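Local structure of beta-agarase B (Zobellia galactanivorans, 4ATF) at residues N121-A125 with T278-T282; F160-I166 with S186-T192. The protein hydrolyses the beta-1,4 linkages between beta-D-galactose and 3,6-anhydro-alpha-L-galactose in agarose, cutting chains at random with retention of anomeric configuration. The protein carries 1 engineered substitution. All coordinates share one frame; numbering follows the deposited sequence. Where two conformers were deposited one is given.

Contact 1 (N121-A125 with T278-T282)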
# COMPACT_ATOMS: atom_id res chain seq x y z
N ASN A 121 -6.55 -8.44 -10.98
CA ASN A 121 -6.20 -9.74 -11.55
C ASN A 121 -4.98 -9.53 -12.48
O ASN A 121 -5.08 -9.71 -13.70
CB ASN A 121 -7.40 -10.27 -12.35
CG ASN A 121 -7.19 -11.70 -12.83
OD1 ASN A 121 -6.22 -12.38 -12.47
ND2 ASN A 121 -8.10 -12.16 -13.68
N SER A 122 -3.86 -9.11 -11.89
CA SER A 122 -2.62 -8.80 -12.58
C SER A 122 -1.37 -9.22 -11.77
O SER A 122 -1.43 -9.40 -10.49
CB SER A 122 -2.58 -7.26 -12.72
OG SER A 122 -1.39 -6.81 -13.41
N THR A 123 -0.21 -9.32 -12.45
CA THR A 123 1.03 -9.63 -11.71
C THR A 123 1.58 -8.37 -11.11
O THR A 123 2.46 -8.44 -10.24
CB THR A 123 2.15 -10.26 -12.65
OG1 THR A 123 2.26 -9.47 -13.85
CG2 THR A 123 1.75 -11.71 -13.03
N LEU A 124 1.01 -7.23 -11.49
CA LEU A 124 1.43 -5.96 -10.87
C LEU A 124 0.93 -5.87 -9.44
O LEU A 124 -0.09 -6.50 -9.13
CB LEU A 124 0.79 -4.78 -11.60
CG LEU A 124 1.31 -4.56 -13.04
CD1 LEU A 124 0.49 -3.32 -13.57
CD2 LEU A 124 2.77 -4.35 -13.14
N ALA A 125 1.64 -5.15 -8.58
CA ALA A 125 1.19 -4.91 -7.18
C ALA A 125 0.03 -3.94 -7.10
O ALA A 125 0.01 -2.96 -7.87
CB ALA A 125 2.38 -4.39 -6.26
N THR A 278 9.73 -15.02 -13.28
CA THR A 278 9.54 -13.65 -13.82
C THR A 278 8.06 -13.34 -13.95
O THR A 278 7.35 -13.98 -14.75
CB THR A 278 10.24 -13.48 -15.18
OG1 THR A 278 11.63 -13.72 -14.98
CG2 THR A 278 10.08 -12.06 -15.70
N TYR A 279 7.58 -12.44 -13.11
CA TYR A 279 6.10 -12.15 -13.01
C TYR A 279 5.84 -10.68 -13.34
O TYR A 279 5.91 -9.79 -12.47
CB TYR A 279 5.59 -12.42 -11.60
CG TYR A 279 5.87 -13.83 -11.08
CD1 TYR A 279 5.13 -14.93 -11.58
CD2 TYR A 279 6.82 -14.06 -10.06
CE1 TYR A 279 5.34 -16.23 -11.11
CE2 TYR A 279 7.04 -15.38 -9.56
CZ TYR A 279 6.28 -16.45 -10.10
OH TYR A 279 6.43 -17.78 -9.68
N THR A 280 5.48 -10.44 -14.59
CA THR A 280 5.20 -9.06 -15.02
C THR A 280 4.26 -9.17 -16.27
O THR A 280 4.32 -10.18 -16.99
CB THR A 280 6.56 -8.33 -15.38
OG1 THR A 280 6.33 -6.93 -15.64
CG2 THR A 280 7.27 -9.04 -16.59
N PRO A 281 3.36 -8.17 -16.48
CA PRO A 281 2.36 -8.35 -17.55
C PRO A 281 3.00 -8.43 -18.94
O PRO A 281 3.97 -7.72 -19.24
CB PRO A 281 1.51 -7.07 -17.46
CG PRO A 281 1.71 -6.55 -16.07
CD PRO A 281 3.15 -6.93 -15.71
N THR A 282 2.51 -9.33 -19.76
CA THR A 282 2.89 -9.35 -21.19
C THR A 282 1.96 -8.35 -21.92
O THR A 282 0.96 -7.88 -21.32
CB THR A 282 2.64 -10.76 -21.81
OG1 THR A 282 1.24 -11.05 -21.68
CG2 THR A 282 3.46 -11.88 -21.05

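Contact 2 (F160-I166 with S186-T192)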
# COMPACT_ATOMS: atom_id res chain seq x y z
N PHE A 160 0.52 -16.42 -5.15
CA PHE A 160 0.26 -15.01 -4.85
C PHE A 160 -1.20 -14.56 -4.78
O PHE A 160 -1.54 -13.65 -3.96
CB PHE A 160 1.01 -14.17 -5.88
CG PHE A 160 2.51 -14.24 -5.69
CD1 PHE A 160 3.11 -13.59 -4.60
CD2 PHE A 160 3.31 -15.02 -6.54
CE1 PHE A 160 4.54 -13.65 -4.41
CE2 PHE A 160 4.74 -15.11 -6.34
CZ PHE A 160 5.34 -14.40 -5.28
N SER A 161 -2.06 -15.13 -5.63
CA SER A 161 -3.47 -14.61 -5.74
C SER A 161 -4.22 -14.82 -4.39
O SER A 161 -5.21 -14.14 -4.11
CB SER A 161 -4.25 -15.33 -6.84
OG SER A 161 -4.63 -16.59 -6.38
N LYS A 162 -3.71 -15.75 -3.56
CA LYS A 162 -4.35 -16.06 -2.27
C LYS A 162 -3.64 -15.38 -1.10
O LYS A 162 -3.95 -15.64 0.04
CB LYS A 162 -4.48 -17.56 -2.06
CG LYS A 162 -5.44 -18.22 -3.14
CD LYS A 162 -5.47 -19.75 -2.98
CE LYS A 162 -6.56 -20.28 -3.89
NZ LYS A 162 -6.47 -21.73 -4.07
N LYS A 163 -2.67 -14.51 -1.35
CA LYS A 163 -1.84 -13.88 -0.23
C LYS A 163 -1.93 -12.37 -0.23
O LYS A 163 -1.97 -11.75 -1.30
CB LYS A 163 -0.33 -14.24 -0.32
CG LYS A 163 -0.00 -15.75 -0.05
CD LYS A 163 1.51 -15.98 -0.09
CE LYS A 163 1.84 -17.43 0.27
NZ LYS A 163 1.08 -18.45 -0.54
N VAL A 164 -2.03 -11.75 0.94
CA VAL A 164 -1.77 -10.30 1.00
C VAL A 164 -0.59 -10.05 1.93
O VAL A 164 -0.51 -10.68 2.99
CB VAL A 164 -2.99 -9.45 1.40
CG1 VAL A 164 -4.08 -9.56 0.39
CG2 VAL A 164 -3.46 -9.76 2.83
N HIS A 165 0.32 -9.18 1.51
CA HIS A 165 1.54 -8.93 2.24
C HIS A 165 1.27 -7.80 3.21
O HIS A 165 0.88 -6.74 2.80
CB HIS A 165 2.61 -8.51 1.27
CG HIS A 165 3.95 -8.39 1.90
ND1 HIS A 165 4.82 -7.38 1.57
CD2 HIS A 165 4.56 -9.13 2.85
CE1 HIS A 165 5.92 -7.51 2.30
NE2 HIS A 165 5.79 -8.58 3.07
N ILE A 166 1.41 -8.05 4.50
CA ILE A 166 1.11 -7.03 5.50
C ILE A 166 2.37 -6.74 6.27
O ILE A 166 2.74 -7.51 7.12
CB ILE A 166 -0.11 -7.43 6.45
CG1 ILE A 166 -0.09 -8.94 6.78
CG2 ILE A 166 -1.46 -7.08 5.72
CD1 ILE A 166 -1.15 -9.36 7.82
N SER A 186 3.75 -12.60 7.89
CA SER A 186 3.72 -11.33 7.09
C SER A 186 3.02 -11.46 5.70
O SER A 186 2.75 -10.43 5.01
CB SER A 186 5.17 -10.74 6.88
OG SER A 186 5.91 -11.58 6.00
N TRP A 187 2.72 -12.69 5.30
CA TRP A 187 1.82 -12.95 4.15
C TRP A 187 0.59 -13.69 4.64
O TRP A 187 0.65 -14.86 5.02
CB TRP A 187 2.53 -13.80 3.04
CG TRP A 187 3.74 -13.09 2.43
CD1 TRP A 187 5.00 -12.94 3.01
CD2 TRP A 187 3.80 -12.38 1.16
NE1 TRP A 187 5.82 -12.20 2.17
CE2 TRP A 187 5.12 -11.86 1.03
CE3 TRP A 187 2.88 -12.17 0.11
CZ2 TRP A 187 5.56 -11.15 -0.13
CZ3 TRP A 187 3.29 -11.48 -1.05
CH2 TRP A 187 4.63 -10.96 -1.15
N PHE A 188 -0.54 -12.98 4.66
CA PHE A 188 -1.78 -13.58 5.15
C PHE A 188 -2.48 -14.37 4.03
O PHE A 188 -2.58 -13.89 2.90
CB PHE A 188 -2.73 -12.44 5.66
CG PHE A 188 -4.06 -12.94 6.09
CD1 PHE A 188 -4.26 -13.44 7.40
CD2 PHE A 188 -5.15 -12.97 5.19
CE1 PHE A 188 -5.51 -13.98 7.77
CE2 PHE A 188 -6.40 -13.50 5.59
CZ PHE A 188 -6.58 -14.01 6.89
N GLU A 189 -3.03 -15.53 4.38
CA GLU A 189 -3.72 -16.38 3.45
C GLU A 189 -4.81 -17.14 4.22
O GLU A 189 -4.51 -17.71 5.25
CB GLU A 189 -2.72 -17.41 2.88
CG GLU A 189 -3.37 -18.36 1.87
CD GLU A 189 -2.37 -19.12 0.94
OE1 GLU A 189 -1.16 -18.84 0.99
OE2 GLU A 189 -2.84 -19.99 0.15
N ASP A 190 -6.06 -17.16 3.73
CA ASP A 190 -7.05 -18.04 4.37
C ASP A 190 -7.87 -18.81 3.37
O ASP A 190 -8.83 -19.46 3.74
CB ASP A 190 -7.97 -17.28 5.36
CG ASP A 190 -8.86 -16.24 4.66
OD1 ASP A 190 -8.81 -16.13 3.38
OD2 ASP A 190 -9.61 -15.54 5.42
N GLY A 191 -7.48 -18.75 2.09
CA GLY A 191 -8.26 -19.47 1.07
C GLY A 191 -8.94 -18.48 0.11
O GLY A 191 -9.24 -18.82 -1.04
N THR A 192 -9.20 -17.26 0.58
CA THR A 192 -9.75 -16.19 -0.28
C THR A 192 -8.84 -15.82 -1.48
O THR A 192 -7.62 -15.65 -1.29
CB THR A 192 -9.93 -14.90 0.56
OG1 THR A 192 -10.73 -15.25 1.68
CG2 THR A 192 -10.64 -13.81 -0.23
O HOH W 1 -6.31 -16.28 0.98
O HOH W 2 7.57 -9.94 4.71

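Contact 1 (N121-A125 with T278-T282)
Ser122, Thr123 and Leu124 of one loop of the GH16 catalytic domain pack against Tyr279, Thr280 and Pro281 of another. The first loop leads into strand 125-132, the second into helix 283-286. Ser122 brings OG within 4.1 Å of Pro281 CG, but its polar bonds lie elsewhere. Its side chain extends anti to the backbone N (chi1 -179°), which puts OG where Leu124 N can donate to it, at 3.1 Å and 166°. The pair forms an ST turn, and OG also bonds to Asn292 OD1. With the hydroxyl gone, as in an alanine here, Leu124 N and Asn292 OD1 would probably lose this partner and the turn would be less firmly set.

Thr123 gives the contact its centre. Its CB faces the backbone of Tyr279, lying 3.8 Å from Tyr279 C. Its hydroxyl sits over the Thr280-Pro281 peptide, with OG1 3.1 Å from Pro281 N and 3.3 Å from Pro281 CD. The proline nitrogen carries no N-H, so this is close packing and not a hydrogen bond. The methyl CG2 of Thr123 meets Tyr279 CB at 4.2 Å. The Tyr279 ring itself leads away from this loop, toward the bound glycan and an edge-to-face contact with His157.

Leu124 crosses Pro281 at about a right angle. Its branch point CG lies 3.6 Å from Pro281 CG, and CD2 covers the CD side of the proline ring at 3.7 Å.

The chemistry is therefore one of fit between the loops. Polar bonding runs outward instead. Arg267 bonds to Thr123 O and, through its backbone, to Tyr279, so it ties the two loops together; Asp263 and Arg89 hold the second loop. The two loops are thus fixed by shape and by this shared arginine, behind a tyrosine of the glycan pocket.

Contact 2 (F160-I166 with S186-T192)
The His165 ring lies over one face of the Trp187 indole in an offset stack, its centroid 4.3 Å from that of the six-membered ring and the planes 24° apart. His165 CD2 makes the closest approach, 3.3 Å from Trp187 CE2. His165 CB adds a CH-pi contact over the same six-membered ring. At the indole edge, near its plane, is Lys163 CB, while water 2 lies in plane at the histidine edge. The Phe160 ring meets Trp187 CZ3 at its own edge.

The backbones form an antiparallel beta pairing in the GH16 jelly roll. Val164 and Phe188 are a hydrogen-bonded pair, bonded in both directions; His165 and Trp187 are the next, non-hydrogen-bonded pair. Ile166 N then donates to Ser186 O. His165 and Trp187 share the face that lines the glycan pocket. Val164 and Phe188 lie side by side on the other face, CG2 of Val164 4.0 Å from CB of Phe188, with Ile215 beside both.

His165 CG stands anti to the backbone N (chi1 -173°), which lays the ring across the indole. Its ND1 bonds to OD2 of Asp143, an engineered residue at the position of the probable proton donor, and Phe160, His165 and Trp187 all belong to the glycan pocket.

Beyond the pairing, Lys163 bends at its last torsion and forms a salt bridge with Glu189. Tyr159 O takes a further bond from the same ammonium. Asp190 opens an Asx turn, its OD1 accepting from both N and OG1 of Thr192. Water 1 joins the segments here, accepting from Asp190 N and lying 2.6 Å from Lys162 O. Within the salt bridge, Lys163 NZ meets Glu189 OE1 at 2.7 Å, on the syn side and 22° out of the carboxylate plane.

Overall arrangement
Contact 1 and contact 2 have centres about 16 Å apart within the one GH16 catalytic domain. Along the chain contact 2 is nested inside contact 1: the order is 121-125, 160-166, 186-192, 278-282. Strand 137-145 connects them in space. It pairs with strand 125-132, which follows the first loop of contact 1, and with strand 164-172, which starts in contact 2. The contacts also meet directly, Tyr279 CE2 lying 4.0 Å from Phe160 CE2, and Arg267 touches both of these residues. Both contacts supply residues to the glycan pocket, so loops and strand ends far apart in sequence together build its wall.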